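Local coordinates for protein nidogen (Mus musculus, PDB 1NPE) that probably links basement-membrane components, binding laminin through its YWTD beta-propeller domain, at residues V50-R62 with T72-L86. Numbering follows the deposited sequence.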
loop_
_atom_site.group_PDB
_atom_site.type_symbol
_atom_site.label_atom_id
_atom_site.label_comp_id
_atom_site.label_asym_id
_atom_site.label_seq_id
_atom_site.Cartn_x
_atom_site.Cartn_y
_atom_site.Cartn_z
ATOM N N VAL A 50 -9.361 16.725 -5.061
ATOM C CA VAL A 50 -8.422 15.786 -4.460
ATOM C C VAL A 50 -9.071 14.400 -4.331
ATOM O O VAL A 50 -10.191 14.282 -3.835
ATOM C CB VAL A 50 -7.981 16.277 -3.049
ATOM C CG1 VAL A 50 -7.006 15.288 -2.408
ATOM C CG2 VAL A 50 -7.338 17.656 -3.148
ATOM N N TYR A 51 -8.386 13.369 -4.825
ATOM C CA TYR A 51 -8.870 11.993 -4.732
ATOM C C TYR A 51 -7.968 11.203 -3.776
ATOM O O TYR A 51 -6.764 11.487 -3.671
ATOM C CB TYR A 51 -8.884 11.315 -6.108
ATOM C CG TYR A 51 -9.988 11.786 -7.028
ATOM C CD1 TYR A 51 -9.940 13.048 -7.615
ATOM C CD2 TYR A 51 -11.081 10.967 -7.314
ATOM C CE1 TYR A 51 -10.949 13.484 -8.460
ATOM C CE2 TYR A 51 -12.099 11.395 -8.165
ATOM C CZ TYR A 51 -12.024 12.655 -8.730
ATOM O OH TYR A 51 -13.029 13.108 -9.547
ATOM N N TRP A 52 -8.548 10.207 -3.099
ATOM C CA TRP A 52 -7.796 9.384 -2.147
ATOM C C TRP A 52 -8.316 7.966 -1.991
ATOM O O TRP A 52 -9.444 7.650 -2.370
ATOM C CB TRP A 52 -7.778 10.036 -0.753
ATOM C CG TRP A 52 -9.132 10.072 -0.061
ATOM C CD1 TRP A 52 -9.762 9.039 0.580
ATOM C CD2 TRP A 52 -10.018 11.192 0.027
ATOM N NE1 TRP A 52 -10.987 9.447 1.051
ATOM C CE2 TRP A 52 -11.170 10.762 0.725
ATOM C CE3 TRP A 52 -9.952 12.520 -0.420
ATOM C CZ2 TRP A 52 -12.246 11.610 0.986
ATOM C CZ3 TRP A 52 -11.026 13.365 -0.161
ATOM C CH2 TRP A 52 -12.158 12.904 0.535
ATOM N N THR A 53 -7.469 7.116 -1.420
ATOM C CA THR A 53 -7.832 5.738 -1.136
ATOM C C THR A 53 -7.690 5.564 0.370
ATOM O O THR A 53 -6.790 6.134 0.994
ATOM C CB THR A 53 -6.920 4.712 -1.847
ATOM O OG1 THR A 53 -5.598 4.762 -1.294
ATOM C CG2 THR A 53 -6.872 4.984 -3.340
ATOM N N ASP A 54 -8.603 4.793 0.941
ATOM C CA ASP A 54 -8.631 4.518 2.367
ATOM C C ASP A 54 -8.630 3.005 2.570
ATOM O O ASP A 54 -9.503 2.310 2.048
ATOM C CB ASP A 54 -9.897 5.142 2.966
ATOM C CG ASP A 54 -10.281 4.524 4.292
ATOM O OD1 ASP A 54 -11.459 4.143 4.445
ATOM O OD2 ASP A 54 -9.407 4.419 5.173
ATOM N N ILE A 55 -7.640 2.497 3.300
ATOM C CA ILE A 55 -7.534 1.059 3.562
ATOM C C ILE A 55 -8.282 0.612 4.819
ATOM O O ILE A 55 -8.314 -0.578 5.134
ATOM C CB ILE A 55 -6.074 0.615 3.733
ATOM C CG1 ILE A 55 -5.404 1.460 4.822
ATOM C CG2 ILE A 55 -5.345 0.682 2.408
ATOM C CD1 ILE A 55 -4.095 0.902 5.305
ATOM N N SER A 56 -8.843 1.575 5.545
ATOM C CA SER A 56 -9.571 1.304 6.781
ATOM C C SER A 56 -10.982 0.738 6.578
ATOM O O SER A 56 -11.308 -0.321 7.115
ATOM C CB SER A 56 -9.621 2.574 7.641
ATOM O OG SER A 56 -10.302 2.353 8.861
ATOM N N GLU A 57 -11.809 1.431 5.799
ATOM C CA GLU A 57 -13.177 0.987 5.553
ATOM C C GLU A 57 -13.309 -0.329 4.773
ATOM O O GLU A 57 -14.046 -1.219 5.203
ATOM C CB GLU A 57 -14.012 2.098 4.913
ATOM C CG GLU A 57 -15.496 1.772 4.809
ATOM C CD GLU A 57 -16.334 2.934 4.309
ATOM O OE1 GLU A 57 -15.819 4.070 4.233
ATOM O OE2 GLU A 57 -17.522 2.712 3.996
ATOM N N PRO A 58 -12.682 -0.446 3.582
ATOM C CA PRO A 58 -11.849 0.496 2.828
ATOM C C PRO A 58 -12.708 1.323 1.872
ATOM O O PRO A 58 -13.892 1.031 1.695
ATOM C CB PRO A 58 -10.920 -0.434 2.050
ATOM C CG PRO A 58 -11.812 -1.564 1.719
ATOM C CD PRO A 58 -12.516 -1.808 3.041
ATOM N N SER A 59 -12.114 2.332 1.239
ATOM C CA SER A 59 -12.864 3.176 0.313
ATOM C C SER A 59 -12.009 4.110 -0.536
ATOM O O SER A 59 -10.805 4.239 -0.334
ATOM C CB SER A 59 -13.895 4.017 1.073
ATOM O OG SER A 59 -13.257 5.005 1.863
ATOM N N ILE A 60 -12.662 4.729 -1.511
ATOM C CA ILE A 60 -12.042 5.697 -2.409
ATOM C C ILE A 60 -12.959 6.904 -2.349
ATOM O O ILE A 60 -14.179 6.765 -2.485
ATOM C CB ILE A 60 -11.948 5.164 -3.857
ATOM C CG1 ILE A 60 -10.921 4.030 -3.915
ATOM C CG2 ILE A 60 -11.577 6.291 -4.829
ATOM C CD1 ILE A 60 -10.794 3.383 -5.262
ATOM N N GLY A 61 -12.381 8.071 -2.076
ATOM C CA GLY A 61 -13.179 9.278 -1.976
ATOM C C GLY A 61 -12.593 10.505 -2.644
ATOM O O GLY A 61 -11.497 10.465 -3.212
ATOM N N ARG A 62 -13.335 11.605 -2.569
ATOM C CA ARG A 62 -12.907 12.861 -3.170
ATOM C C ARG A 62 -13.546 14.073 -2.506
ATOM O O ARG A 62 -14.620 13.981 -1.909
ATOM C CB ARG A 62 -13.219 12.875 -4.668
ATOM C CG ARG A 62 -14.698 12.764 -5.001
ATOM C CD ARG A 62 -14.937 12.934 -6.492
ATOM N NE ARG A 62 -16.355 12.874 -6.814
ATOM C CZ ARG A 62 -16.861 13.064 -8.028
ATOM N NH1 ARG A 62 -16.067 13.330 -9.059
ATOM N NH2 ARG A 62 -18.170 12.990 -8.208
ATOM N N THR A 72 -17.463 9.839 -0.349
ATOM C CA THR A 72 -16.984 8.518 -0.743
ATOM C C THR A 72 -17.658 8.081 -2.043
ATOM O O THR A 72 -18.876 8.186 -2.168
ATOM C CB THR A 72 -17.302 7.492 0.349
ATOM O OG1 THR A 72 -16.769 7.955 1.595
ATOM C CG2 THR A 72 -16.698 6.144 0.012
ATOM N N ILE A 73 -16.869 7.628 -3.017
ATOM C CA ILE A 73 -17.431 7.183 -4.289
ATOM C C ILE A 73 -17.496 5.668 -4.427
ATOM O O ILE A 73 -18.395 5.148 -5.085
ATOM C CB ILE A 73 -16.721 7.818 -5.526
ATOM C CG1 ILE A 73 -15.204 7.623 -5.461
ATOM C CG2 ILE A 73 -17.083 9.298 -5.638
ATOM C CD1 ILE A 73 -14.447 8.263 -6.624
ATOM N N ILE A 74 -16.560 4.957 -3.797
ATOM C CA ILE A 74 -16.548 3.495 -3.853
ATOM C C ILE A 74 -16.267 2.853 -2.494
ATOM O O ILE A 74 -15.372 3.288 -1.771
ATOM C CB ILE A 74 -15.519 2.958 -4.874
ATOM C CG1 ILE A 74 -15.795 3.541 -6.269
ATOM C CG2 ILE A 74 -15.586 1.442 -4.920
ATOM C CD1 ILE A 74 -14.882 3.018 -7.370
ATOM N N ARG A 75 -17.047 1.818 -2.167
ATOM C CA ARG A 75 -16.918 1.069 -0.910
ATOM C C ARG A 75 -16.958 -0.436 -1.182
ATOM O O ARG A 75 -16.167 -1.203 -0.630
ATOM C CB ARG A 75 -18.083 1.372 0.042
ATOM C CG ARG A 75 -18.395 2.823 0.293
ATOM C CD ARG A 75 -19.694 2.944 1.088
ATOM N NE ARG A 75 -20.182 4.322 1.134
ATOM C CZ ARG A 75 -19.854 5.200 2.076
ATOM N NH1 ARG A 75 -19.042 4.843 3.056
ATOM N NH2 ARG A 75 -20.320 6.441 2.027
ATOM N N GLN A 76 -17.912 -0.848 -2.013
ATOM C CA GLN A 76 -18.122 -2.257 -2.345
ATOM C C GLN A 76 -16.956 -2.930 -3.052
ATOM O O GLN A 76 -16.169 -2.275 -3.717
ATOM C CB GLN A 76 -19.371 -2.412 -3.228
ATOM C CG GLN A 76 -20.603 -1.614 -2.787
ATOM C CD GLN A 76 -21.139 -2.015 -1.416
ATOM O OE1 GLN A 76 -21.684 -1.183 -0.686
ATOM N NE2 GLN A 76 -20.998 -3.293 -1.067
ATOM N N ASP A 77 -16.859 -4.248 -2.887
ATOM C CA ASP A 77 -15.843 -5.070 -3.540
ATOM C C ASP A 77 -14.450 -4.438 -3.632
ATOM O O ASP A 77 -13.828 -4.415 -4.697
ATOM C CB ASP A 77 -16.353 -5.467 -4.934
ATOM C CG ASP A 77 -15.527 -6.571 -5.585
ATOM O OD1 ASP A 77 -15.048 -7.488 -4.881
ATOM O OD2 ASP A 77 -15.372 -6.524 -6.821
ATOM N N LEU A 78 -13.976 -3.922 -2.504
ATOM C CA LEU A 78 -12.662 -3.300 -2.419
ATOM C C LEU A 78 -11.791 -4.065 -1.449
ATOM O O LEU A 78 -12.269 -4.509 -0.401
ATOM C CB LEU A 78 -12.769 -1.859 -1.920
ATOM C CG LEU A 78 -12.912 -0.708 -2.910
ATOM C CD1 LEU A 78 -12.956 0.592 -2.118
ATOM C CD2 LEU A 78 -11.753 -0.700 -3.904
ATOM N N GLY A 79 -10.511 -4.193 -1.792
ATOM C CA GLY A 79 -9.567 -4.885 -0.938
ATOM C C GLY A 79 -8.696 -3.880 -0.201
ATOM O O GLY A 79 -9.092 -3.343 0.840
ATOM N N SER A 80 -7.522 -3.603 -0.765
ATOM C CA SER A 80 -6.569 -2.657 -0.185
ATOM C C SER A 80 -6.085 -1.644 -1.238
ATOM O O SER A 80 -5.000 -1.788 -1.805
ATOM C CB SER A 80 -5.375 -3.416 0.403
ATOM O OG SER A 80 -4.522 -2.547 1.122
ATOM N N PRO A 81 -6.893 -0.603 -1.506
ATOM C CA PRO A 81 -6.534 0.431 -2.493
ATOM C C PRO A 81 -5.394 1.288 -1.941
ATOM O O PRO A 81 -5.535 1.918 -0.897
ATOM C CB PRO A 81 -7.840 1.210 -2.668
ATOM C CG PRO A 81 -8.475 1.110 -1.311
ATOM C CD PRO A 81 -8.202 -0.328 -0.884
ATOM N N GLU A 82 -4.262 1.298 -2.635
ATOM C CA GLU A 82 -3.101 2.028 -2.148
ATOM C C GLU A 82 -2.475 3.055 -3.073
ATOM O O GLU A 82 -1.476 3.679 -2.720
ATOM C CB GLU A 82 -2.036 1.033 -1.716
ATOM C CG GLU A 82 -2.452 0.183 -0.539
ATOM C CD GLU A 82 -1.461 -0.901 -0.252
ATOM O OE1 GLU A 82 -0.250 -0.675 -0.440
ATOM O OE2 GLU A 82 -1.892 -1.985 0.164
ATOM N N GLY A 83 -3.046 3.201 -4.258
ATOM C CA GLY A 83 -2.544 4.156 -5.224
ATOM C C GLY A 83 -3.704 4.521 -6.124
ATOM O O GLY A 83 -4.541 3.677 -6.422
ATOM N N ILE A 84 -3.780 5.782 -6.523
ATOM C CA ILE A 84 -4.848 6.240 -7.389
ATOM C C ILE A 84 -4.311 7.307 -8.340
ATOM O O ILE A 84 -3.532 8.171 -7.935
ATOM C CB ILE A 84 -6.066 6.754 -6.559
ATOM C CG1 ILE A 84 -7.195 7.219 -7.480
ATOM C CG2 ILE A 84 -5.645 7.870 -5.594
ATOM C CD1 ILE A 84 -8.516 7.451 -6.758
ATOM N N ALA A 85 -4.671 7.177 -9.619
ATOM C CA ALA A 85 -4.255 8.106 -10.670
ATOM C C ALA A 85 -5.473 8.534 -11.483
ATOM O O ALA A 85 -6.468 7.817 -11.538
ATOM C CB ALA A 85 -3.220 7.459 -11.571
ATOM N N LEU A 86 -5.380 9.677 -12.154
ATOM C CA LEU A 86 -6.513 10.177 -12.914
ATOM C C LEU A 86 -6.252 10.452 -14.385
ATOM O O LEU A 86 -5.120 10.581 -14.818
ATOM C CB LEU A 86 -7.011 11.477 -12.283
ATOM C CG LEU A 86 -7.159 11.552 -10.765
ATOM C CD1 LEU A 86 -7.186 12.992 -10.361
ATOM C CD2 LEU A 86 -8.412 10.828 -10.291
HETATM O O HOH W 1 -8.157 -2.038 2.858
HETATM O O HOH W 2 -16.991 6.207 3.426
#
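Ile-60 of strand 59-62 pairs antiparallel with Ile-74 of strand 72-74, and strand 81-86 then runs nearly antiparallel to strand 50-54, their axes 6.0 Å apart. The edge pairing contains a classic beta bulge. Ile-60 O accepts from both Ile-73 N (2.9 Å) and Ile-74 N, while Ile-60 N donates to Ile-74 O. Strands 50-54, 59-62 and 72-74 belong to one four-stranded blade of the six-bladed YWTD beta-propeller. Strand 81-86 is the innermost strand of the next blade, reached through residues 75-80.

Between the blades the packing is mostly apolar. Ile-84 CD1 touches both Ile-60 CG2 (3.8 Å) and Tyr-51 CB. Ile-84 CG1 is anti to the backbone N (chi1 -179°) and the chain stays extended to CD1, which reaches the neighbouring blade. Leu-86 CD2 lies over one face of the Tyr-51 ring, 3.8 Å from the centroid. Arg-62 CB covers the opposite face, and Ile-73 CD1 meets the ring edge. Arg-62 NH1 donates to Tyr-51 OH (3.1 Å), nearly in the guanidinium plane.

Thr-53 OG1 donates to Pro-81 O (2.9 Å) from above the carbonyl plane. Thr-53 OG1 is also hydrogen-bonded to Gly-40 N, in the innermost strand of its own blade. Thr-53 CG2 packs on Ile-84 CB.

Pro-58 follows a cis peptide bond. Its CB faces Pro-81 CD at 4.0 Å, and its CG touches Leu-78 CB. A water donates to both Ile-55 O and Gly-79 O, linking the 55-58 loop to the 75-80 connection.

Arg-75 NH1 forms a salt bridge with Glu-57 OE2 (2.8 Å). OE2 uses its syn lone pair and lies in the guanidinium plane of Arg-75, at its edge; the carboxylate and guanidinium planes are 47° apart. Glu-57 OE1 has a second charged partner in Lys-36.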